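Periplasmic binding protein/LacI transcriptional regulator (Clostridium phytofermentans, PDB 3BRS) probably binds a sugar outside the cell for uptake by a transporter, as a two-lobed member of the periplasmic binding protein family. Local coordinates at residues A[118-123]-A[151-156]; A[123-128]-A[157-162]. All blocks are in the same frame, centred on the assembly; numbering follows the deposited sequence.

Contact 1: residues A[118-123]-A[151-156]; sequences IRIGAV and EGLKIG
Gly121 and Gly156 bring two helix backbones into direct contact, Gly121 C lying 3.6 Å from Gly156 O. The segment axes approach to 6.5 Å and cross at -40°, and the nearest alpha carbons, those of Ile118 and Gly156, are 4.1 Å apart. No hydrogen bond spans the interface; two CA-H...O contacts accompany the close approach. Ile118 CA lies 3.2 Å from Gly152 O in the more bent of the two, and Gly121 CA lies 3.5 Å from Leu153 O with 135° at the hydrogen. Gly152 O also accepts the backbone bond from Gly156 N within its own helix.

Apolar side chains flank this backbone seam. With CG1 of Ile118 anti to the carbonyl carbon (chi1 -63°), that branch runs over Gly152, and its CD1 meets Ile155 CG2 at 3.9 Å, the two chains crossing at a slant. Leu153 starts off away from the partner helix, but its CD1 returns to within 3.8 Å of Gly121 CA and touches Ile120 CG2 at 4.2 Å.

Helices 113-127 and 144-157 thus pack side by side, and both lean on the same mixed sheet, Ile120 on strands 219-224 and 240-243, and Lys154 on its edge strand 164-169.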
# COMPACT_ATOMS: atom_id res chain seq x y z
N ILE A 118 -13.27 -2.27 -1.77
CA ILE A 118 -14.71 -2.19 -2.04
C ILE A 118 -15.03 -1.47 -3.35
O ILE A 118 -15.96 -1.92 -4.09
CB ILE A 118 -15.51 -1.45 -0.86
CG1 ILE A 118 -15.39 -2.25 0.45
CG2 ILE A 118 -16.98 -1.27 -1.23
CD1 ILE A 118 -16.23 -1.69 1.59
N ARG A 119 -14.39 -0.34 -3.67
CA ARG A 119 -14.86 0.34 -4.92
C ARG A 119 -14.36 -0.46 -6.12
O ARG A 119 -15.08 -0.68 -7.09
CB ARG A 119 -14.37 1.77 -5.06
CG ARG A 119 -14.97 2.76 -4.06
CD ARG A 119 -13.94 3.77 -3.65
NE ARG A 119 -13.95 5.14 -4.24
CZ ARG A 119 -14.75 5.63 -5.21
NH1 ARG A 119 -15.71 4.90 -5.80
NH2 ARG A 119 -14.56 6.89 -5.65
N ILE A 120 -13.16 -0.98 -6.04
CA ILE A 120 -12.68 -1.84 -7.15
C ILE A 120 -13.51 -3.20 -7.18
O ILE A 120 -13.80 -3.73 -8.28
CB ILE A 120 -11.07 -1.81 -7.11
CG1 ILE A 120 -10.41 -1.03 -8.25
CG2 ILE A 120 -10.41 -3.02 -6.42
CD1 ILE A 120 -10.77 -1.39 -9.65
N GLY A 121 -13.96 -3.71 -6.00
CA GLY A 121 -14.85 -4.89 -6.00
C GLY A 121 -16.10 -4.63 -6.79
O GLY A 121 -16.59 -5.49 -7.54
N ALA A 122 -16.65 -3.43 -6.61
CA ALA A 122 -17.94 -3.08 -7.25
C ALA A 122 -17.77 -2.90 -8.73
O ALA A 122 -18.65 -3.30 -9.49
CB ALA A 122 -18.63 -1.89 -6.63
N VAL A 123 -16.67 -2.33 -9.18
CA VAL A 123 -16.39 -2.30 -10.64
C VAL A 123 -16.33 -3.76 -11.20
O VAL A 123 -16.91 -4.05 -12.24
CB VAL A 123 -15.02 -1.54 -10.91
CG1 VAL A 123 -14.53 -1.78 -12.35
CG2 VAL A 123 -15.16 -0.02 -10.62
N GLU A 151 -10.05 -7.77 1.67
CA GLU A 151 -11.34 -7.70 2.42
C GLU A 151 -12.33 -6.80 1.80
O GLU A 151 -13.50 -7.20 1.50
CB GLU A 151 -11.05 -7.22 3.85
CG GLU A 151 -12.28 -7.14 4.78
CD GLU A 151 -11.98 -6.35 6.09
OE1 GLU A 151 -10.78 -6.37 6.55
OE2 GLU A 151 -12.94 -5.73 6.66
N GLY A 152 -11.88 -5.57 1.53
CA GLY A 152 -12.66 -4.63 0.67
C GLY A 152 -13.13 -5.23 -0.59
O GLY A 152 -14.31 -5.19 -0.88
N LEU A 153 -12.20 -5.75 -1.40
CA LEU A 153 -12.54 -6.41 -2.63
C LEU A 153 -13.75 -7.38 -2.59
O LEU A 153 -14.62 -7.29 -3.42
CB LEU A 153 -11.33 -7.17 -3.17
CG LEU A 153 -11.44 -7.89 -4.56
CD1 LEU A 153 -11.69 -6.91 -5.71
CD2 LEU A 153 -10.16 -8.69 -4.83
N LYS A 154 -13.72 -8.33 -1.64
CA LYS A 154 -14.66 -9.35 -1.43
C LYS A 154 -16.00 -8.76 -0.96
O LYS A 154 -17.04 -9.08 -1.50
CB LYS A 154 -14.13 -10.34 -0.39
CG LYS A 154 -12.97 -11.11 -0.84
CD LYS A 154 -12.58 -12.19 0.19
CE LYS A 154 -11.37 -13.00 -0.38
NZ LYS A 154 -10.47 -13.56 0.68
N ILE A 155 -15.97 -7.86 -0.01
CA ILE A 155 -17.13 -7.01 0.28
C ILE A 155 -17.75 -6.33 -0.93
O ILE A 155 -18.97 -6.45 -1.16
CB ILE A 155 -16.85 -5.96 1.39
CG1 ILE A 155 -16.39 -6.66 2.71
CG2 ILE A 155 -18.12 -5.12 1.65
CD1 ILE A 155 -15.70 -5.67 3.74
N GLY A 156 -16.97 -5.62 -1.72
CA GLY A 156 -17.61 -4.97 -2.87
C GLY A 156 -18.13 -5.99 -3.91
O GLY A 156 -18.92 -5.60 -4.81

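Contact 2: residues A[123-128]-A[157-162]; sequences VTKNLV and LSDDSN
Lys125 spans the contact with an extended side chain, and its ammonium end makes the one hydrogen bond between the segments, NZ to Ser158 OG at 2.8 Å. CG stands anti to the backbone N (chi1 -168°), and the remaining torsions are all near 180°, which carries NZ past the Leu157 carbonyl to Ser158. Asp159 OD1, 4.0 Å from Lys125 NZ, is too far for a salt bridge but probably adds some electrostatic attraction.

The bonded serine follows helix 144-157 and has positive phi (63°), so the chain turns there into the 3-10 segment 159-162 before strand 164-169. This is a helix-to-strand connection of the alternating alpha/beta lobe characteristic of periplasmic binding proteins.

Oxygen atoms line the lysine shaft: CE of Lys125 passes 3.4 Å from Leu157 O, while Asp160, whose side chain crosses the lysine at about a right angle, brings OD2 to 3.2 Å from Lys125 CG. Deeper in, Leu157 CD2 lies 3.7 Å from Lys125 N and makes a carbon contact of 4.0 Å with Thr124 CB. Thr124 OG1 bonds back to Ile120 O, and both Thr124 and Leu157 touch Ile134 of strand 133-138.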
# COMPACT_ATOMS: atom_id res chain seq x y z
N VAL A 123 -16.67 -2.33 -9.18
CA VAL A 123 -16.39 -2.30 -10.64
C VAL A 123 -16.33 -3.76 -11.20
O VAL A 123 -16.91 -4.05 -12.24
CB VAL A 123 -15.02 -1.54 -10.91
CG1 VAL A 123 -14.53 -1.78 -12.35
CG2 VAL A 123 -15.16 -0.02 -10.62
N THR A 124 -15.63 -4.65 -10.48
CA THR A 124 -15.39 -6.02 -10.90
C THR A 124 -16.70 -6.79 -10.94
O THR A 124 -16.92 -7.57 -11.88
CB THR A 124 -14.35 -6.77 -10.02
OG1 THR A 124 -13.12 -6.01 -9.91
CG2 THR A 124 -13.98 -8.07 -10.69
N LYS A 125 -17.58 -6.58 -9.96
CA LYS A 125 -18.94 -7.19 -9.98
C LYS A 125 -19.65 -6.81 -11.24
O LYS A 125 -20.26 -7.65 -11.87
CB LYS A 125 -19.74 -6.68 -8.78
CG LYS A 125 -21.05 -7.40 -8.48
CD LYS A 125 -21.54 -6.85 -7.17
CE LYS A 125 -22.75 -7.59 -6.62
NZ LYS A 125 -23.40 -6.73 -5.54
N ASN A 126 -19.58 -5.56 -11.66
CA ASN A 126 -20.26 -5.23 -12.91
C ASN A 126 -19.60 -5.93 -14.14
O ASN A 126 -20.30 -6.35 -15.06
CB ASN A 126 -20.29 -3.74 -13.07
CG ASN A 126 -21.10 -3.30 -14.27
OD1 ASN A 126 -22.26 -3.69 -14.45
ND2 ASN A 126 -20.51 -2.45 -15.08
N LEU A 127 -18.27 -6.08 -14.15
CA LEU A 127 -17.64 -6.77 -15.30
C LEU A 127 -18.00 -8.25 -15.48
O LEU A 127 -18.16 -8.73 -16.60
CB LEU A 127 -16.11 -6.61 -15.27
CG LEU A 127 -15.60 -5.18 -15.36
CD1 LEU A 127 -14.14 -5.19 -15.06
CD2 LEU A 127 -15.90 -4.58 -16.73
N VAL A 128 -18.16 -8.97 -14.39
CA VAL A 128 -18.55 -10.39 -14.44
C VAL A 128 -20.11 -10.60 -14.24
O VAL A 128 -20.55 -11.71 -13.86
CB VAL A 128 -17.70 -11.25 -13.47
CG1 VAL A 128 -16.25 -10.94 -13.63
CG2 VAL A 128 -18.07 -10.95 -12.12
N LEU A 157 -17.74 -7.27 -3.80
CA LEU A 157 -18.23 -8.29 -4.81
C LEU A 157 -19.56 -8.93 -4.37
O LEU A 157 -20.28 -9.49 -5.21
CB LEU A 157 -17.20 -9.37 -5.13
CG LEU A 157 -16.04 -9.01 -6.09
CD1 LEU A 157 -14.73 -9.83 -5.85
CD2 LEU A 157 -16.45 -9.11 -7.53
N SER A 158 -19.88 -8.81 -3.05
CA SER A 158 -21.19 -9.28 -2.51
C SER A 158 -21.28 -10.78 -2.71
O SER A 158 -20.34 -11.54 -2.36
CB SER A 158 -22.35 -8.72 -3.32
OG SER A 158 -22.70 -7.43 -2.94
N ASP A 159 -22.42 -11.18 -3.33
CA ASP A 159 -22.71 -12.57 -3.73
C ASP A 159 -21.66 -13.12 -4.72
O ASP A 159 -21.14 -14.24 -4.54
CB ASP A 159 -24.15 -12.73 -4.23
CG ASP A 159 -24.55 -11.68 -5.27
OD1 ASP A 159 -24.68 -10.48 -4.92
OD2 ASP A 159 -24.73 -12.04 -6.45
N ASP A 160 -21.30 -12.32 -5.70
CA ASP A 160 -20.21 -12.65 -6.62
C ASP A 160 -18.77 -12.89 -6.07
O ASP A 160 -17.83 -13.04 -6.85
CB ASP A 160 -20.20 -11.57 -7.73
CG ASP A 160 -21.54 -11.47 -8.42
OD1 ASP A 160 -22.17 -12.54 -8.50
OD2 ASP A 160 -21.97 -10.39 -8.90
N SER A 161 -18.58 -12.95 -4.76
CA SER A 161 -17.20 -13.07 -4.23
C SER A 161 -16.65 -14.50 -4.36
O SER A 161 -15.43 -14.75 -4.31
CB SER A 161 -17.10 -12.52 -2.80
OG SER A 161 -17.46 -13.56 -1.91
N ASN A 162 -17.54 -15.45 -4.59
CA ASN A 162 -17.19 -16.82 -4.94
C ASN A 162 -16.65 -16.91 -6.40
O ASN A 162 -16.20 -17.96 -6.81
CB ASN A 162 -18.46 -17.69 -4.79
CG ASN A 162 -19.56 -17.32 -5.79
OD1 ASN A 162 -20.28 -18.19 -6.28
ND2 ASN A 162 -19.68 -16.05 -6.12

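How the contacts relate
Contacts 1 and 2 follow one another along helix 113-127, share Val123, and have centres about 8 Å apart. The partner segments are also consecutive: 151-156 belongs to helix 144-157, and 157-162 leads on from that helix toward strand 164-169. Direct packing joins the two sites, with Gly121 O 3.6 Å from Leu157 CD2 and Gly156 O 3.7 Å from Lys125 CD. A third junction, Lys154 O to Ser161 CB at 3.7 Å, ties 151-156 to 157-162 themselves. Contact 1 lies about 16 Å from the chain centre and contact 2 about 22 Å, measured between centres, so the second is farther out on the same side.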